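Local coordinates for p22 protein (Trypanosoma brucei, PDB 3JV1), which probably acts as an accessory factor in mitochondrial RNA editing, specific for the cytochrome oxidase subunit II transcript, and belongs to the Mam33 family, at residues A[7-18]-A[170-181]. Residues are numbered along the deposited sequence; the frame is centred on the assembly and turned at random.
Sequences LSEATLRELEDE and YEEWLSSINKFV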
loop_
_atom_site.group_PDB
_atom_site.type_symbol
_atom_site.label_atom_id
_atom_site.label_comp_id
_atom_site.label_asym_id
_atom_site.label_seq_id
_atom_site.Cartn_x
_atom_site.Cartn_y
_atom_site.Cartn_z
ATOM N N LEU A 7 9.030 33.053 -2.896
ATOM C CA LEU A 7 9.447 31.656 -2.796
ATOM C C LEU A 7 10.865 31.492 -3.319
ATOM O O LEU A 7 11.644 30.685 -2.801
ATOM C CB LEU A 7 8.489 30.735 -3.570
ATOM C CG LEU A 7 8.815 29.238 -3.462
ATOM C CD1 LEU A 7 9.031 28.860 -1.994
ATOM C CD2 LEU A 7 7.684 28.410 -4.064
ATOM N N SER A 8 11.196 32.261 -4.353
ATOM C CA SER A 8 12.536 32.222 -4.929
ATOM C C SER A 8 13.554 32.700 -3.888
ATOM O O SER A 8 14.587 32.069 -3.678
ATOM C CB SER A 8 12.607 33.125 -6.163
ATOM O OG SER A 8 13.922 33.150 -6.686
ATOM N N GLU A 9 13.248 33.816 -3.233
ATOM C CA GLU A 9 14.131 34.382 -2.210
ATOM C C GLU A 9 14.243 33.476 -0.985
ATOM O O GLU A 9 15.331 33.276 -0.445
ATOM C CB GLU A 9 13.614 35.749 -1.760
ATOM C CG GLU A 9 13.678 36.839 -2.811
ATOM C CD GLU A 9 13.013 38.128 -2.343
ATOM O OE1 GLU A 9 13.423 38.660 -1.290
ATOM O OE2 GLU A 9 12.080 38.609 -3.023
ATOM N N ALA A 10 13.111 32.932 -0.550
ATOM C CA ALA A 10 13.076 32.061 0.619
ATOM C C ALA A 10 13.910 30.792 0.440
ATOM O O ALA A 10 14.609 30.375 1.365
ATOM C CB ALA A 10 11.632 31.697 0.950
ATOM N N THR A 11 13.838 30.171 -0.736
ATOM C CA THR A 11 14.609 28.955 -0.974
ATOM C C THR A 11 16.110 29.256 -1.042
ATOM O O THR A 11 16.930 28.489 -0.542
ATOM C CB THR A 11 14.147 28.225 -2.271
ATOM O OG1 THR A 11 14.051 29.163 -3.349
ATOM C CG2 THR A 11 12.774 27.576 -2.059
ATOM N N LEU A 12 16.472 30.376 -1.655
ATOM C CA LEU A 12 17.872 30.752 -1.751
ATOM C C LEU A 12 18.412 31.012 -0.344
ATOM O O LEU A 12 19.501 30.568 0.003
ATOM C CB LEU A 12 18.032 32.003 -2.617
ATOM C CG LEU A 12 19.469 32.499 -2.787
ATOM C CD1 LEU A 12 20.332 31.374 -3.343
ATOM C CD2 LEU A 12 19.497 33.716 -3.714
ATOM N N ARG A 13 17.637 31.727 0.462
ATOM C CA ARG A 13 18.034 32.030 1.832
ATOM C C ARG A 13 18.277 30.744 2.629
ATOM O O ARG A 13 19.261 30.626 3.353
ATOM C CB ARG A 13 16.950 32.873 2.507
ATOM C CG ARG A 13 17.100 33.027 4.015
ATOM C CD ARG A 13 16.025 33.953 4.563
ATOM N NE ARG A 13 15.893 33.851 6.011
ATOM C CZ ARG A 13 15.008 34.533 6.730
ATOM N NH1 ARG A 13 14.171 35.372 6.136
ATOM N NH2 ARG A 13 14.956 34.370 8.042
ATOM N N GLU A 14 17.376 29.781 2.494
ATOM C CA GLU A 14 17.518 28.528 3.215
ATOM C C GLU A 14 18.751 27.778 2.739
ATOM O O GLU A 14 19.507 27.258 3.550
ATOM C CB GLU A 14 16.257 27.677 3.046
ATOM C CG GLU A 14 16.299 26.299 3.709
ATOM C CD GLU A 14 16.647 26.333 5.193
ATOM O OE1 GLU A 14 16.657 27.430 5.799
ATOM O OE2 GLU A 14 16.905 25.245 5.754
ATOM N N LEU A 15 18.972 27.748 1.428
ATOM C CA LEU A 15 20.132 27.058 0.868
ATOM C C LEU A 15 21.416 27.661 1.438
ATOM O O LEU A 15 22.338 26.938 1.821
ATOM C CB LEU A 15 20.155 27.185 -0.662
ATOM C CG LEU A 15 20.628 25.982 -1.495
ATOM C CD1 LEU A 15 21.089 26.477 -2.860
ATOM C CD2 LEU A 15 21.766 25.244 -0.799
ATOM N N GLU A 16 21.472 28.988 1.489
ATOM C CA GLU A 16 22.646 29.668 2.019
ATOM C C GLU A 16 22.808 29.405 3.506
ATOM O O GLU A 16 23.914 29.141 3.965
ATOM C CB GLU A 16 22.560 31.176 1.768
ATOM C CG GLU A 16 22.546 31.551 0.297
ATOM C CD GLU A 16 22.506 33.052 0.067
ATOM O OE1 GLU A 16 21.580 33.721 0.584
ATOM O OE2 GLU A 16 23.404 33.566 -0.634
ATOM N N ASP A 17 21.712 29.473 4.261
ATOM C CA ASP A 17 21.786 29.227 5.703
ATOM C C ASP A 17 22.174 27.781 6.003
ATOM O O ASP A 17 23.078 27.526 6.791
ATOM C CB ASP A 17 20.447 29.540 6.384
ATOM C CG ASP A 17 20.095 31.014 6.336
ATOM O OD1 ASP A 17 20.950 31.817 5.905
ATOM O OD2 ASP A 17 18.963 31.366 6.730
ATOM N N GLU A 18 21.482 26.841 5.372
ATOM C CA GLU A 18 21.748 25.417 5.559
ATOM C C GLU A 18 23.242 25.090 5.454
ATOM O O GLU A 18 23.805 24.440 6.335
ATOM C CB GLU A 18 20.961 24.613 4.522
ATOM C CG GLU A 18 21.264 23.124 4.494
ATOM C CD GLU A 18 20.907 22.394 5.780
ATOM O OE1 GLU A 18 20.246 22.981 6.665
ATOM O OE2 GLU A 18 21.286 21.206 5.898
ATOM N N TYR A 170 18.315 17.252 0.223
ATOM C CA TYR A 170 17.661 18.441 0.755
ATOM C C TYR A 170 18.166 19.703 0.076
ATOM O O TYR A 170 17.381 20.574 -0.272
ATOM C CB TYR A 170 17.893 18.569 2.260
ATOM C CG TYR A 170 17.302 19.836 2.825
ATOM C CD1 TYR A 170 15.948 20.125 2.656
ATOM C CD2 TYR A 170 18.091 20.755 3.521
ATOM C CE1 TYR A 170 15.390 21.290 3.164
ATOM C CE2 TYR A 170 17.539 21.930 4.038
ATOM C CZ TYR A 170 16.188 22.187 3.854
ATOM O OH TYR A 170 15.625 23.337 4.349
ATOM N N GLU A 171 19.478 19.802 -0.105
ATOM C CA GLU A 171 20.054 20.976 -0.749
ATOM C C GLU A 171 19.703 21.018 -2.231
ATOM O O GLU A 171 19.511 22.087 -2.797
ATOM C CB GLU A 171 21.574 20.989 -0.588
ATOM C CG GLU A 171 22.026 20.994 0.856
ATOM C CD GLU A 171 23.529 21.120 0.998
ATOM O OE1 GLU A 171 24.054 20.765 2.077
ATOM O OE2 GLU A 171 24.180 21.586 0.038
ATOM N N GLU A 172 19.633 19.852 -2.859
ATOM C CA GLU A 172 19.298 19.781 -4.272
ATOM C C GLU A 172 17.816 20.153 -4.412
ATOM O O GLU A 172 17.404 20.767 -5.398
ATOM C CB GLU A 172 19.575 18.369 -4.786
ATOM C CG GLU A 172 19.617 18.227 -6.294
ATOM C CD GLU A 172 18.255 17.980 -6.888
ATOM O OE1 GLU A 172 17.458 17.275 -6.232
ATOM O OE2 GLU A 172 17.990 18.475 -8.008
ATOM N N TRP A 173 17.035 19.789 -3.398
ATOM C CA TRP A 173 15.604 20.089 -3.338
ATOM C C TRP A 173 15.427 21.613 -3.339
ATOM O O TRP A 173 14.697 22.162 -4.156
ATOM C CB TRP A 173 15.028 19.479 -2.058
ATOM C CG TRP A 173 13.566 19.731 -1.797
ATOM C CD1 TRP A 173 12.509 19.039 -2.306
ATOM C CD2 TRP A 173 13.018 20.688 -0.883
ATOM N NE1 TRP A 173 11.336 19.494 -1.757
ATOM C CE2 TRP A 173 11.621 20.508 -0.880
ATOM C CE3 TRP A 173 13.577 21.681 -0.064
ATOM C CZ2 TRP A 173 10.765 21.284 -0.086
ATOM C CZ3 TRP A 173 12.728 22.454 0.725
ATOM C CH2 TRP A 173 11.335 22.249 0.708
ATOM N N LEU A 174 16.119 22.294 -2.434
ATOM C CA LEU A 174 16.050 23.757 -2.338
ATOM C C LEU A 174 16.434 24.427 -3.655
ATOM O O LEU A 174 15.735 25.315 -4.142
ATOM C CB LEU A 174 16.986 24.265 -1.239
ATOM C CG LEU A 174 16.647 23.915 0.211
ATOM C CD1 LEU A 174 17.817 24.268 1.125
ATOM C CD2 LEU A 174 15.392 24.665 0.624
ATOM N N SER A 175 17.555 23.990 -4.218
ATOM C CA SER A 175 18.067 24.535 -5.468
ATOM C C SER A 175 17.142 24.326 -6.660
ATOM O O SER A 175 16.929 25.241 -7.457
ATOM C CB SER A 175 19.422 23.918 -5.788
ATOM O OG SER A 175 19.895 24.388 -7.038
ATOM N N SER A 176 16.600 23.123 -6.798
ATOM C CA SER A 176 15.716 22.860 -7.925
ATOM C C SER A 176 14.398 23.628 -7.808
ATOM O O SER A 176 13.842 24.061 -8.821
ATOM C CB SER A 176 15.473 21.346 -8.090
ATOM O OG SER A 176 15.020 20.747 -6.894
ATOM N N ILE A 177 13.896 23.817 -6.589
ATOM C CA ILE A 177 12.651 24.562 -6.430
ATOM C C ILE A 177 12.913 26.032 -6.732
ATOM O O ILE A 177 12.083 26.707 -7.329
ATOM C CB ILE A 177 12.053 24.415 -5.006
ATOM C CG1 ILE A 177 11.565 22.980 -4.795
ATOM C CG2 ILE A 177 10.870 25.368 -4.829
ATOM C CD1 ILE A 177 11.119 22.688 -3.382
ATOM N N ASN A 178 14.083 26.514 -6.321
ATOM C CA ASN A 178 14.486 27.893 -6.571
ATOM C C ASN A 178 14.533 28.156 -8.081
ATOM O O ASN A 178 13.988 29.142 -8.570
ATOM C CB ASN A 178 15.866 28.145 -5.968
ATOM C CG ASN A 178 16.383 29.535 -6.267
ATOM O OD1 ASN A 178 15.997 30.512 -5.619
ATOM N ND2 ASN A 178 17.252 29.634 -7.266
ATOM N N LYS A 179 15.191 27.268 -8.817
ATOM C CA LYS A 179 15.294 27.414 -10.266
ATOM C C LYS A 179 13.918 27.347 -10.908
ATOM O O LYS A 179 13.613 28.126 -11.812
ATOM C CB LYS A 179 16.175 26.311 -10.858
ATOM C CG LYS A 179 17.611 26.303 -10.352
ATOM C CD LYS A 179 18.398 25.164 -10.982
ATOM C CE LYS A 179 19.754 24.980 -10.318
ATOM N NZ LYS A 179 20.625 26.181 -10.454
ATOM N N PHE A 180 13.091 26.419 -10.428
ATOM C CA PHE A 180 11.738 26.224 -10.945
ATOM C C PHE A 180 10.876 27.472 -10.793
ATOM O O PHE A 180 10.194 27.891 -11.724
ATOM C CB PHE A 180 11.057 25.058 -10.214
ATOM C CG PHE A 180 9.728 24.667 -10.793
ATOM C CD1 PHE A 180 9.658 23.959 -11.991
ATOM C CD2 PHE A 180 8.545 25.001 -10.140
ATOM C CE1 PHE A 180 8.428 23.586 -12.527
ATOM C CE2 PHE A 180 7.315 24.638 -10.664
ATOM C CZ PHE A 180 7.255 23.926 -11.864
ATOM N N VAL A 181 10.911 28.062 -9.608
ATOM C CA VAL A 181 10.122 29.251 -9.319
ATOM C C VAL A 181 10.721 30.513 -9.941
ATOM O O VAL A 181 10.114 31.585 -9.913
ATOM C CB VAL A 181 9.967 29.422 -7.795
ATOM C CG1 VAL A 181 9.146 30.655 -7.482
ATOM C CG2 VAL A 181 9.285 28.187 -7.218
#
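Glu14 OE2 takes two donors, the hydroxyl of Tyr170 across the helix pair and Arg21 NH1, whose salt bridges to this atom and to Glu18 OE1 probably help keep both acids ionised. The Tyr170 OH to Glu14 OE2 bond is 2.7 Å long and reaches the anti side of the carboxylate, 25° out of its plane. A bend at chi2 (54°) turns the Glu14 carboxylate back to the phenol. Glu18 stands at the ring edge, its carboxylate nearly perpendicular to the ring, with CD 3.8 Å from Tyr170 CE2; Gln167 links its OE2 to Glu171. Leu174 fills the middle: CD1 lies over one face of the Tyr170 ring toward the rim and packs 3.6 Å from Leu15 CA, while CD2 meets Glu14 CG, also at 3.6 Å. Leu15 runs alongside Leu174 in the opposite direction, CG 4.0 Å from Leu174 CB. Farther along, the Thr11 methyl CG2 touches Ile177 CG2 at 4.0 Å, and Leu7 CD2 packs against Val181 CG2 at 3.5 Å; in both pairs the side chains cross at about a right angle. A second subunit flanks the pair, with Trp173 NE1 donating to its Val101 O. The axes of segments 7-18 and 170-181 come within 8.6 Å and run nearly antiparallel (157°). They belong to the terminal helices 2-18 and 152-181, paired as in the terminal-helix coiled coil of the Mam33/p32 fold, beyond its antiparallel sheet.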